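Local structure of nitrite oxidoreductase subunit A (Kuenenia stuttgartiensis, 7B04) at residues Y270-H280 with S559-K567; G526-H534 with I1094-L1102. The protein is a NarG-like member of the molybdopterin oxidoreductase family that carries a molybdenum atom, two MD1 groups and an iron/sulfur cluster. All blocks are in the same frame, centred on the assembly; numbering follows the deposited sequence.

Contact 1. Residues Y270-H280 with S559-K567. With MO (molybdenum atom), chain C; MD1 (phosphoric acid 4-(2-amino-4-oxo-3,4,5,6,-tetrahydro-pteridin-6-yl)-2-hydroxy-3,4-dimercapto-but-3-en-yl ester guanylate ester), chain D.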
loop_
_atom_site.group_PDB
_atom_site.type_symbol
_atom_site.label_atom_id
_atom_site.label_comp_id
_atom_site.label_asym_id
_atom_site.label_seq_id
_atom_site.Cartn_x
_atom_site.Cartn_y
_atom_site.Cartn_z
ATOM N N TYR B 270 1.122 -18.524 12.344
ATOM C CA TYR B 270 1.900 -18.606 11.112
ATOM C C TYR B 270 1.233 -19.537 10.109
ATOM O O TYR B 270 1.020 -19.172 8.947
ATOM C CB TYR B 270 3.316 -19.079 11.449
ATOM C CG TYR B 270 4.347 -18.946 10.347
ATOM C CD1 TYR B 270 4.390 -17.824 9.535
ATOM C CD2 TYR B 270 5.314 -19.925 10.161
ATOM C CE1 TYR B 270 5.354 -17.692 8.552
ATOM C CE2 TYR B 270 6.278 -19.802 9.181
ATOM C CZ TYR B 270 6.290 -18.687 8.373
ATOM O OH TYR B 270 7.247 -18.563 7.391
ATOM N N THR B 271 0.931 -20.758 10.536
ATOM C CA THR B 271 0.318 -21.731 9.643
ATOM C C THR B 271 -1.100 -21.331 9.249
ATOM O O THR B 271 -1.491 -21.495 8.088
ATOM C CB THR B 271 0.343 -23.095 10.310
ATOM O OG1 THR B 271 -0.420 -23.050 11.524
ATOM C CG2 THR B 271 1.774 -23.459 10.621
ATOM N N TRP B 272 -1.893 -20.843 10.209
ATOM C CA TRP B 272 -3.272 -20.450 9.922
ATOM C C TRP B 272 -3.354 -19.498 8.736
ATOM O O TRP B 272 -4.277 -19.586 7.918
ATOM C CB TRP B 272 -3.902 -19.814 11.160
ATOM C CG TRP B 272 -5.118 -18.996 10.861
ATOM C CD1 TRP B 272 -5.303 -17.673 11.130
ATOM C CD2 TRP B 272 -6.321 -19.448 10.229
ATOM N NE1 TRP B 272 -6.547 -17.272 10.710
ATOM C CE2 TRP B 272 -7.193 -18.344 10.153
ATOM C CE3 TRP B 272 -6.746 -20.680 9.725
ATOM C CZ2 TRP B 272 -8.463 -18.436 9.591
ATOM C CZ3 TRP B 272 -8.004 -20.768 9.169
ATOM C CH2 TRP B 272 -8.849 -19.653 9.107
ATOM N N HIS B 273 -2.407 -18.572 8.632
ATOM C CA HIS B 273 -2.403 -17.618 7.533
ATOM C C HIS B 273 -1.843 -18.199 6.238
ATOM O O HIS B 273 -1.829 -17.499 5.222
ATOM C CB HIS B 273 -1.611 -16.373 7.944
ATOM C CG HIS B 273 -2.275 -15.560 9.013
ATOM N ND1 HIS B 273 -1.603 -14.605 9.746
ATOM C CD2 HIS B 273 -3.549 -15.557 9.471
ATOM C CE1 HIS B 273 -2.433 -14.056 10.615
ATOM N NE2 HIS B 273 -3.621 -14.612 10.465
ATOM N N GLY B 274 -1.414 -19.459 6.233
ATOM C CA GLY B 274 -0.787 -20.007 5.046
ATOM C C GLY B 274 0.598 -19.475 4.780
ATOM O O GLY B 274 1.069 -19.534 3.641
ATOM N N ASP B 275 1.267 -18.963 5.810
ATOM C CA ASP B 275 2.532 -18.265 5.650
ATOM C C ASP B 275 3.751 -19.186 5.725
ATOM O O ASP B 275 4.798 -18.847 5.158
ATOM C CB ASP B 275 2.649 -17.168 6.714
ATOM C CG ASP B 275 1.698 -16.000 6.478
ATOM O OD1 ASP B 275 1.327 -15.733 5.316
ATOM O OD2 ASP B 275 1.333 -15.338 7.472
ATOM N N GLN B 276 3.654 -20.321 6.408
ATOM C CA GLN B 276 4.805 -21.247 6.553
ATOM C C GLN B 276 5.101 -21.914 5.219
ATOM O O GLN B 276 4.163 -22.132 4.499
ATOM C CB GLN B 276 4.463 -22.300 7.609
ATOM C CG GLN B 276 5.176 -23.636 7.469
ATOM C CD GLN B 276 5.649 -24.314 8.728
ATOM O OE1 GLN B 276 6.749 -24.088 9.202
ATOM N NE2 GLN B 276 4.839 -25.215 9.240
ATOM N N ALA B 277 6.360 -22.158 4.872
ATOM C CA ALA B 277 6.578 -22.982 3.673
ATOM C C ALA B 277 6.622 -24.434 4.161
ATOM O O ALA B 277 7.637 -24.832 4.680
ATOM C CB ALA B 277 7.863 -22.580 3.034
ATOM N N PRO B 278 5.613 -25.282 3.893
ATOM C CA PRO B 278 5.532 -26.628 4.486
ATOM C C PRO B 278 6.692 -27.544 4.136
ATOM O O PRO B 278 6.964 -28.486 4.891
ATOM C CB PRO B 278 4.213 -27.174 3.922
ATOM C CG PRO B 278 3.454 -25.924 3.513
ATOM C CD PRO B 278 4.497 -25.043 2.960
ATOM N N GLY B 279 7.381 -27.297 3.024
ATOM C CA GLY B 279 8.489 -28.158 2.641
ATOM C C GLY B 279 9.726 -27.967 3.490
ATOM O O GLY B 279 10.585 -28.849 3.515
ATOM N N HIS B 280 9.833 -26.833 4.186
ATOM C CA HIS B 280 11.039 -26.547 4.957
ATOM C C HIS B 280 11.294 -27.535 6.094
ATOM O O HIS B 280 12.454 -27.960 6.248
ATOM C CB HIS B 280 10.975 -25.108 5.481
ATOM C CG HIS B 280 11.243 -24.076 4.432
ATOM N ND1 HIS B 280 11.242 -22.724 4.699
ATOM C CD2 HIS B 280 11.519 -24.200 3.113
ATOM C CE1 HIS B 280 11.511 -22.060 3.589
ATOM N NE2 HIS B 280 11.681 -22.932 2.612
ATOM N N SER B 559 17.527 -20.712 -0.573
ATOM C CA SER B 559 16.147 -20.793 -1.031
ATOM C C SER B 559 15.255 -20.409 0.139
ATOM O O SER B 559 15.253 -21.088 1.172
ATOM C CB SER B 559 15.835 -22.196 -1.553
ATOM O OG SER B 559 14.478 -22.332 -1.922
ATOM N N HIS B 560 14.498 -19.326 -0.023
ATOM C CA HIS B 560 13.854 -18.661 1.100
ATOM C C HIS B 560 12.389 -18.375 0.809
ATOM O O HIS B 560 12.017 -18.069 -0.328
ATOM C CB HIS B 560 14.579 -17.353 1.442
ATOM C CG HIS B 560 16.054 -17.518 1.631
ATOM N ND1 HIS B 560 16.597 -18.165 2.720
ATOM C CD2 HIS B 560 17.101 -17.127 0.865
ATOM C CE1 HIS B 560 17.914 -18.165 2.618
ATOM N NE2 HIS B 560 18.246 -17.540 1.503
ATOM N N THR B 561 11.565 -18.476 1.849
ATOM C CA THR B 561 10.167 -18.081 1.797
ATOM C C THR B 561 9.968 -16.786 2.576
ATOM O O THR B 561 10.726 -16.474 3.499
ATOM C CB THR B 561 9.248 -19.172 2.362
ATOM O OG1 THR B 561 7.881 -18.832 2.099
ATOM C CG2 THR B 561 9.443 -19.322 3.861
ATOM N N TRP B 562 8.949 -16.028 2.184
ATOM C CA TRP B 562 8.639 -14.756 2.817
ATOM C C TRP B 562 7.183 -14.736 3.241
ATOM O O TRP B 562 6.313 -15.268 2.545
ATOM C CB TRP B 562 8.926 -13.584 1.886
ATOM C CG TRP B 562 10.366 -13.451 1.589
ATOM C CD1 TRP B 562 10.987 -13.740 0.415
ATOM C CD2 TRP B 562 11.389 -13.014 2.491
ATOM N NE1 TRP B 562 12.332 -13.500 0.523
ATOM C CE2 TRP B 562 12.606 -13.056 1.789
ATOM C CE3 TRP B 562 11.391 -12.587 3.822
ATOM C CZ2 TRP B 562 13.815 -12.687 2.369
ATOM C CZ3 TRP B 562 12.593 -12.222 4.398
ATOM C CH2 TRP B 562 13.787 -12.274 3.671
ATOM N N ALA B 563 6.926 -14.112 4.382
ATOM C CA ALA B 563 5.612 -14.160 4.995
ATOM C C ALA B 563 5.484 -12.965 5.935
ATOM O O ALA B 563 6.245 -11.997 5.830
ATOM C CB ALA B 563 5.418 -15.504 5.711
ATOM N N GLY B 564 4.521 -13.030 6.846
ATOM C CA GLY B 564 4.425 -12.040 7.891
ATOM C C GLY B 564 5.497 -12.266 8.941
ATOM O O GLY B 564 6.445 -13.032 8.766
ATOM N N ASN B 565 5.332 -11.575 10.066
ATOM C CA ASN B 565 6.299 -11.647 11.159
ATOM C C ASN B 565 5.915 -12.797 12.080
ATOM O O ASN B 565 5.003 -12.677 12.899
ATOM C CB ASN B 565 6.374 -10.328 11.915
ATOM C CG ASN B 565 7.728 -10.116 12.560
ATOM O OD1 ASN B 565 8.604 -10.979 12.478
ATOM N ND2 ASN B 565 7.910 -8.970 13.200
ATOM N N TYR B 566 6.638 -13.911 11.961
ATOM C CA TYR B 566 6.334 -15.137 12.683
ATOM C C TYR B 566 7.349 -15.489 13.754
ATOM O O TYR B 566 7.041 -16.309 14.625
ATOM C CB TYR B 566 6.300 -16.317 11.705
ATOM C CG TYR B 566 7.685 -16.601 11.163
ATOM C CD1 TYR B 566 8.201 -15.858 10.110
ATOM C CD2 TYR B 566 8.495 -17.578 11.734
ATOM C CE1 TYR B 566 9.472 -16.088 9.629
ATOM C CE2 TYR B 566 9.768 -17.813 11.261
ATOM C CZ TYR B 566 10.250 -17.068 10.208
ATOM O OH TYR B 566 11.519 -17.302 9.737
ATOM N N LYS B 567 8.547 -14.905 13.711
ATOM C CA LYS B 567 9.701 -15.486 14.393
ATOM C C LYS B 567 9.628 -15.192 15.891
ATOM O O LYS B 567 10.368 -14.378 16.448
ATOM C CB LYS B 567 11.000 -14.988 13.777
ATOM C CG LYS B 567 12.225 -15.768 14.242
ATOM C CD LYS B 567 13.484 -15.365 13.489
ATOM C CE LYS B 567 13.867 -16.395 12.441
ATOM N NZ LYS B 567 13.048 -16.270 11.210
HETATM MO MO MO C . 0.811 -13.798 6.083
HETATM P PB MD1 D . -4.637 -10.710 10.345
HETATM O O3B MD1 D . -4.585 -9.250 9.588
HETATM O O1B MD1 D . -6.067 -10.978 10.745
HETATM O O2B MD1 D . -3.776 -10.653 11.584
HETATM O O3A MD1 D . -4.096 -11.944 9.388
HETATM C C10 MD1 D . -3.269 -11.717 8.283
HETATM C C11 MD1 D . -3.663 -12.696 7.139
HETATM O O11 MD1 D . -4.652 -11.943 6.121
HETATM C C12 MD1 D . -2.583 -13.193 6.536
HETATM S S12 MD1 D . -0.947 -12.559 7.007
HETATM C C13 MD1 D . -2.572 -14.303 5.443
HETATM S S13 MD1 D . -0.908 -14.723 4.845
HETATM C C14 MD1 D . -3.681 -15.022 4.835
HETATM N N15 MD1 D . -3.771 -14.457 3.339
HETATM C C16 MD1 D . -4.967 -14.730 2.641
HETATM C C15 MD1 D . -5.014 -14.481 1.176
HETATM O O14 MD1 D . -4.052 -14.073 0.619
HETATM N N17 MD1 D . -6.264 -14.746 0.415
HETATM C C17 MD1 D . -7.518 -15.271 1.144
HETATM N N16 MD1 D . -8.735 -15.533 0.398
HETATM N N18 MD1 D . -7.483 -15.531 2.630
HETATM C C20 MD1 D . -6.284 -15.284 3.387
HETATM N N8 MD1 D . -6.308 -15.535 4.768
HETATM C C7 MD1 D . -4.983 -15.154 5.578
HETATM P PA MD1 D . -4.898 -7.821 10.353
HETATM O O1A MD1 D . -4.167 -6.690 9.673
HETATM O O2A MD1 D . -6.377 -7.583 10.277
HETATM O "O5'" MD1 D . -4.529 -7.833 11.957
HETATM C "C5'" MD1 D . -4.552 -6.589 12.600
HETATM C "C4'" MD1 D . -5.912 -6.379 13.353
HETATM O "O4'" MD1 D . -5.631 -5.938 14.818
HETATM C "C1'" MD1 D . -5.899 -4.403 14.845
HETATM N N9 MD1 D . -4.776 -3.673 15.496
HETATM C C4 MD1 D . -4.564 -3.854 16.789
HETATM N N3 MD1 D . -5.265 -4.700 17.788
HETATM C C2 MD1 D . -4.807 -4.708 19.170
HETATM N N2 MD1 D . -5.494 -5.535 20.137
HETATM N N1 MD1 D . -3.682 -3.908 19.582
HETATM C C6 MD1 D . -3.013 -3.097 18.615
HETATM O O6 MD1 D . -2.088 -2.436 18.947
HETATM C C5 MD1 D . -3.498 -3.090 17.159
HETATM N N7 MD1 D . -3.073 -2.446 16.077
HETATM C C8 MD1 D . -3.860 -2.800 15.037
HETATM C "C2'" MD1 D . -6.034 -4.051 13.629
HETATM O "O2'" MD1 D . -7.019 -2.981 13.521
HETATM C "C3'" MD1 D . -6.566 -5.407 12.840
HETATM O "O3'" MD1 D . -7.996 -5.567 13.075
#
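In Tyr270, CG stands anti to the backbone N (chi1 -168°), on the carbonyl side, while Tyr566 tucks CG between its backbone N and carbonyl carbon (chi1 68°). These torsions bring the two rings face against face, running in the same direction, next to the molybdenum site of this molybdopterin oxidoreductase fold. They form an offset stack with centroids 4.4 Å apart and planes at 18°. Tyr566 CB adds a CH-pi contact over the Tyr270 face, 3.6 Å from the ring centroid. Gln276 N lies over the opposite face, so the ring has protein on both sides. Beyond the segments, Tyr270 OH is hydrogen-bonded to Thr288 and Tyr566 OH to Asp290. Ala563 CB meets the Tyr270 edge at CE1, 3.6 Å away. The Thr561 methyl CG2 packs on Ala277 CB at 3.7 Å and also meets the His280 ring obliquely. His280 NE2 is hydrogen-bonded to Tyr525. No hydrogen bond joins the segments. Ala563 CB also packs on CB of Asp275, the protein ligand of the metal, as in NarG. Asp275 OD1 and OD2 each bind molybdenum at 2.1 Å, and S12 and S13 of both MD1 groups, chains D and E, complete the set.

Contact 2. Residues G526-H534 with I1094-L1102. With MD1 (phosphoric acid 4-(2-amino-4-oxo-3,4,5,6,-tetrahydro-pteridin-6-yl)-2-hydroxy-3,4-dimercapto-but-3-en-yl ester guanylate ester), chain E.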
loop_
_atom_site.group_PDB
_atom_site.type_symbol
_atom_site.label_atom_id
_atom_site.label_comp_id
_atom_site.label_asym_id
_atom_site.label_seq_id
_atom_site.Cartn_x
_atom_site.Cartn_y
_atom_site.Cartn_z
ATOM N N GLY B 526 6.984 -17.083 -1.844
ATOM C CA GLY B 526 6.033 -16.697 -0.821
ATOM C C GLY B 526 4.745 -17.444 -1.001
ATOM O O GLY B 526 4.724 -18.575 -1.495
ATOM N N GLU B 527 3.659 -16.798 -0.611
ATOM C CA GLU B 527 2.344 -17.413 -0.590
ATOM C C GLU B 527 1.641 -17.345 -1.934
ATOM O O GLU B 527 0.484 -17.761 -2.037
ATOM C CB GLU B 527 1.510 -16.775 0.518
ATOM C CG GLU B 527 2.015 -17.185 1.896
ATOM C CD GLU B 527 3.323 -16.510 2.263
ATOM O OE1 GLU B 527 3.438 -15.288 2.056
ATOM O OE2 GLU B 527 4.253 -17.207 2.721
ATOM N N GLY B 528 2.304 -16.811 -2.960
ATOM C CA GLY B 528 1.836 -17.042 -4.310
ATOM C C GLY B 528 1.914 -18.497 -4.705
ATOM O O GLY B 528 1.182 -18.932 -5.598
ATOM N N VAL B 529 2.786 -19.263 -4.050
ATOM C CA VAL B 529 2.880 -20.700 -4.269
ATOM C C VAL B 529 2.574 -21.454 -2.980
ATOM O O VAL B 529 2.151 -22.614 -3.019
ATOM C CB VAL B 529 4.268 -21.079 -4.817
ATOM C CG1 VAL B 529 4.492 -20.426 -6.170
ATOM C CG2 VAL B 529 5.357 -20.666 -3.838
ATOM N N ASN B 530 2.784 -20.808 -1.830
ATOM C CA ASN B 530 2.481 -21.450 -0.555
ATOM C C ASN B 530 0.989 -21.533 -0.267
ATOM O O ASN B 530 0.594 -22.269 0.643
ATOM C CB ASN B 530 3.177 -20.720 0.594
ATOM C CG ASN B 530 4.622 -21.142 0.762
ATOM O OD1 ASN B 530 5.002 -22.255 0.401
ATOM N ND2 ASN B 530 5.434 -20.256 1.325
ATOM N N HIS B 531 0.154 -20.809 -1.011
ATOM C CA HIS B 531 -1.291 -20.865 -0.836
ATOM C C HIS B 531 -1.955 -21.819 -1.825
ATOM O O HIS B 531 -3.142 -21.669 -2.133
ATOM C CB HIS B 531 -1.891 -19.464 -0.947
ATOM C CG HIS B 531 -1.689 -18.624 0.277
ATOM N ND1 HIS B 531 -2.024 -17.288 0.328
ATOM C CD2 HIS B 531 -1.193 -18.934 1.498
ATOM C CE1 HIS B 531 -1.742 -16.811 1.527
ATOM N NE2 HIS B 531 -1.235 -17.788 2.256
ATOM N N TYR B 532 -1.211 -22.812 -2.312
ATOM C CA TYR B 532 -1.762 -23.927 -3.066
ATOM C C TYR B 532 -1.509 -25.225 -2.309
ATOM O O TYR B 532 -0.590 -25.320 -1.490
ATOM C CB TYR B 532 -1.164 -24.006 -4.476
ATOM C CG TYR B 532 -1.588 -22.873 -5.383
ATOM C CD1 TYR B 532 -2.839 -22.872 -5.987
ATOM C CD2 TYR B 532 -0.737 -21.808 -5.635
ATOM C CE1 TYR B 532 -3.229 -21.837 -6.817
ATOM C CE2 TYR B 532 -1.119 -20.771 -6.462
ATOM C CZ TYR B 532 -2.364 -20.789 -7.050
ATOM O OH TYR B 532 -2.737 -19.752 -7.874
ATOM N N PHE B 533 -2.342 -26.229 -2.605
ATOM C CA PHE B 533 -2.376 -27.457 -1.814
ATOM C C PHE B 533 -1.006 -28.116 -1.742
ATOM O O PHE B 533 -0.546 -28.504 -0.662
ATOM C CB PHE B 533 -3.404 -28.423 -2.396
ATOM C CG PHE B 533 -3.629 -29.648 -1.563
ATOM C CD1 PHE B 533 -4.493 -29.616 -0.483
ATOM C CD2 PHE B 533 -2.976 -30.833 -1.860
ATOM C CE1 PHE B 533 -4.706 -30.745 0.285
ATOM C CE2 PHE B 533 -3.183 -31.964 -1.096
ATOM C CZ PHE B 533 -4.049 -31.921 -0.022
ATOM N N HIS B 534 -0.328 -28.233 -2.878
ATOM C CA HIS B 534 0.932 -28.968 -2.940
ATOM C C HIS B 534 2.119 -28.046 -2.739
ATOM O O HIS B 534 3.196 -28.239 -3.317
ATOM C CB HIS B 534 1.024 -29.720 -4.265
ATOM C CG HIS B 534 0.013 -30.814 -4.395
ATOM N ND1 HIS B 534 0.092 -31.990 -3.679
ATOM C CD2 HIS B 534 -1.114 -30.901 -5.139
ATOM C CE1 HIS B 534 -0.938 -32.757 -3.984
ATOM N NE2 HIS B 534 -1.686 -32.120 -4.868
ATOM N N ILE B 1094 -1.161 -27.568 9.782
ATOM C CA ILE B 1094 -1.908 -27.240 8.568
ATOM C C ILE B 1094 -1.556 -25.841 8.094
ATOM O O ILE B 1094 -1.602 -24.871 8.863
ATOM C CB ILE B 1094 -3.425 -27.341 8.786
ATOM C CG1 ILE B 1094 -3.896 -28.788 8.860
ATOM C CG2 ILE B 1094 -4.149 -26.699 7.637
ATOM C CD1 ILE B 1094 -5.439 -28.926 8.752
ATOM N N ASN B 1095 -1.220 -25.733 6.811
ATOM C CA ASN B 1095 -0.874 -24.468 6.171
ATOM C C ASN B 1095 -1.991 -24.136 5.189
ATOM O O ASN B 1095 -2.089 -24.744 4.118
ATOM C CB ASN B 1095 0.461 -24.575 5.452
ATOM C CG ASN B 1095 1.255 -23.293 5.526
ATOM O OD1 ASN B 1095 1.729 -22.903 6.593
ATOM N ND2 ASN B 1095 1.395 -22.617 4.393
ATOM N N THR B 1096 -2.854 -23.200 5.572
ATOM C CA THR B 1096 -4.074 -22.950 4.819
ATOM C C THR B 1096 -3.763 -22.415 3.427
ATOM O O THR B 1096 -2.773 -21.703 3.206
ATOM C CB THR B 1096 -4.963 -21.967 5.552
ATOM O OG1 THR B 1096 -4.370 -20.665 5.491
ATOM C CG2 THR B 1096 -5.166 -22.418 6.990
ATOM N N VAL B 1097 -4.629 -22.770 2.482
ATOM C CA VAL B 1097 -4.443 -22.414 1.077
ATOM C C VAL B 1097 -5.692 -21.741 0.524
ATOM O O VAL B 1097 -6.683 -22.422 0.219
ATOM C CB VAL B 1097 -4.088 -23.666 0.263
ATOM C CG1 VAL B 1097 -2.664 -24.025 0.530
ATOM C CG2 VAL B 1097 -5.029 -24.846 0.623
ATOM N N PRO B 1098 -5.696 -20.414 0.360
ATOM C CA PRO B 1098 -6.876 -19.770 -0.234
ATOM C C PRO B 1098 -6.911 -19.832 -1.748
ATOM O O PRO B 1098 -7.986 -19.633 -2.331
ATOM C CB PRO B 1098 -6.773 -18.316 0.256
ATOM C CG PRO B 1098 -5.787 -18.349 1.380
ATOM C CD PRO B 1098 -4.824 -19.429 1.021
ATOM N N LYS B 1099 -5.784 -20.116 -2.398
ATOM C CA LYS B 1099 -5.706 -20.094 -3.854
ATOM C C LYS B 1099 -6.105 -21.407 -4.516
ATOM O O LYS B 1099 -6.242 -21.441 -5.746
ATOM C CB LYS B 1099 -4.298 -19.687 -4.289
ATOM C CG LYS B 1099 -3.970 -18.272 -3.852
ATOM C CD LYS B 1099 -2.613 -17.802 -4.324
ATOM C CE LYS B 1099 -2.364 -16.385 -3.831
ATOM N NZ LYS B 1099 -1.081 -15.826 -4.321
ATOM N N GLU B 1100 -6.293 -22.486 -3.754
ATOM C CA GLU B 1100 -6.795 -23.726 -4.340
ATOM C C GLU B 1100 -8.291 -23.542 -4.552
ATOM O O GLU B 1100 -9.136 -23.988 -3.769
ATOM C CB GLU B 1100 -6.484 -24.929 -3.462
ATOM C CG GLU B 1100 -5.192 -25.607 -3.847
ATOM C CD GLU B 1100 -5.347 -26.540 -5.031
ATOM O OE1 GLU B 1100 -4.318 -26.854 -5.662
ATOM O OE2 GLU B 1100 -6.486 -26.960 -5.327
ATOM N N THR B 1101 -8.612 -22.860 -5.644
ATOM C CA THR B 1101 -9.988 -22.556 -5.987
ATOM C C THR B 1101 -10.040 -22.166 -7.453
ATOM O O THR B 1101 -9.049 -21.709 -8.028
ATOM C CB THR B 1101 -10.553 -21.426 -5.112
ATOM O OG1 THR B 1101 -11.986 -21.477 -5.114
ATOM C CG2 THR B 1101 -10.095 -20.060 -5.619
ATOM N N LEU B 1102 -11.197 -22.396 -8.054
ATOM C CA LEU B 1102 -11.521 -21.871 -9.368
ATOM C C LEU B 1102 -12.894 -21.231 -9.296
ATOM O O LEU B 1102 -13.729 -21.604 -8.471
ATOM C CB LEU B 1102 -11.487 -22.922 -10.465
ATOM C CG LEU B 1102 -10.110 -23.535 -10.681
ATOM C CD1 LEU B 1102 -10.269 -24.954 -11.144
ATOM C CD2 LEU B 1102 -9.309 -22.725 -11.678
HETATM P PB MD1 E . 3.194 -12.781 -1.092
HETATM O O3B MD1 E . 1.799 -13.512 -1.574
HETATM O O1B MD1 E . 3.741 -11.943 -2.222
HETATM O O2B MD1 E . 4.205 -13.836 -0.712
HETATM O O3A MD1 E . 2.864 -11.822 0.211
HETATM C C10 MD1 E . 2.510 -12.390 1.442
HETATM C C11 MD1 E . 3.070 -11.497 2.587
HETATM O O11 MD1 E . 2.985 -9.994 2.034
HETATM C C12 MD1 E . 2.437 -11.784 3.734
HETATM S S12 MD1 E . 1.987 -13.510 4.073
HETATM C C13 MD1 E . 2.071 -10.797 4.873
HETATM S S13 MD1 E . 1.226 -11.516 6.309
HETATM C C14 MD1 E . 2.283 -9.375 4.875
HETATM N N15 MD1 E . 1.309 -8.833 3.721
HETATM C C16 MD1 E . 1.603 -7.516 3.326
HETATM C C15 MD1 E . 0.541 -6.523 3.012
HETATM O O14 MD1 E . -0.602 -6.824 3.097
HETATM N N17 MD1 E . 0.933 -5.150 2.593
HETATM C C17 MD1 E . 2.426 -4.764 2.482
HETATM N N16 MD1 E . 2.797 -3.422 2.074
HETATM N N18 MD1 E . 3.506 -5.772 2.799
HETATM C C20 MD1 E . 3.145 -7.105 3.209
HETATM N N8 MD1 E . 4.111 -8.083 3.512
HETATM C C7 MD1 E . 3.712 -8.903 4.833
HETATM P PA MD1 E . 1.017 -13.199 -2.992
HETATM O O1A MD1 E . -0.398 -13.708 -2.871
HETATM O O2A MD1 E . 1.011 -11.707 -3.218
HETATM O "O5'" MD1 E . 1.744 -13.941 -4.271
HETATM C "C5'" MD1 E . 2.826 -13.319 -4.896
HETATM C "C4'" MD1 E . 2.814 -13.580 -6.443
HETATM O "O4'" MD1 E . 2.734 -15.102 -6.781
HETATM C "C1'" MD1 E . 1.679 -15.148 -7.920
HETATM N N9 MD1 E . 1.063 -16.495 -8.054
HETATM C C4 MD1 E . 1.794 -17.512 -8.497
HETATM N N3 MD1 E . 3.221 -17.606 -8.919
HETATM C C2 MD1 E . 3.769 -18.884 -9.368
HETATM N N2 MD1 E . 5.159 -18.974 -9.778
HETATM N N1 MD1 E . 2.929 -20.057 -9.403
HETATM C C6 MD1 E . 1.560 -19.959 -8.997
HETATM O O6 MD1 E . 0.866 -20.916 -9.021
HETATM C C5 MD1 E . 0.993 -18.613 -8.528
HETATM N N7 MD1 E . -0.215 -18.253 -8.105
HETATM C C8 MD1 E . -0.185 -16.938 -7.809
HETATM C "C2'" MD1 E . 0.832 -14.288 -7.521
HETATM O "O2'" MD1 E . -0.023 -13.855 -8.618
HETATM C "C3'" MD1 E . 1.786 -13.040 -6.984
HETATM O "O3'" MD1 E . 2.213 -12.222 -8.110
#
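The loop that leaves strand 521-525 and the short, weakly bonded helix 527-530 form part of the binding site for MD1 (chain E), and segment 1094-1102 adds to the same pocket. Lys1099 links both segments to the ligand. Its chain is fully extended beyond CG, and this carries NZ to the diphosphate, where it bonds MD1 (chain E) O1A at 2.7 Å. NZ also gives a weak bond to Glu527 O. The ammonium group probably offsets part of the phosphate charge in this buried place. At the start of the helix, Glu527 N donates to MD1 (chain E) O2B (3.0 Å, 151°). Gly528 has no side chain, which lets the ribose oxygen O4' lie close to its backbone. Tyr532 OH donates to N7 of the guanine of MD1 (chain E) at 2.9 Å, with N7 near the plane of the phenol ring. Lys1099 CB lies over one face of that ring, a CH-pi contact 3.7 Å from its centroid. The His531 ring is sandwiched: Glu527 CB covers one face, and Pro1098 CD covers the other, 3.6 Å from the centroid. One backbone bond ties the segments, Lys1099 N to His531 O (3.1 Å, 137°), with the donor in the carbonyl plane. Glu1100, the centre of an inverse gamma turn, bends at chi2 and packs CG on Phe533 CB at 3.6 Å. Its OE2 accepts from the backbone N of Glu852 and Ala853. Around this, Val529 and Asn530 pack on helix 535-541, Thr1096 touches helix 615-618, and Tyr532 meets Val914 of strand 911-914.

In the fold
The centres of contacts 1 and 2 lie about 11 Å apart. Their segments alternate along the chain: 270-280, 526-534, 559-567, then 1094-1102. Both middle segments are tied to a five-stranded parallel sheet. Segment 526-534 follows strand 521-525. Segment 559-567 begins on the neighbouring edge strand, 558-561. The two contacts also touch directly. His273 O probably bonds His531 NE2 (3.0 Å), and Trp272 O probably bonds Thr1096 OG1 (2.7 Å). Each contact meets both MD1 groups, whose sulfurs bind the same molybdenum. Distant parts of the sequence thus converge around one buried metal site.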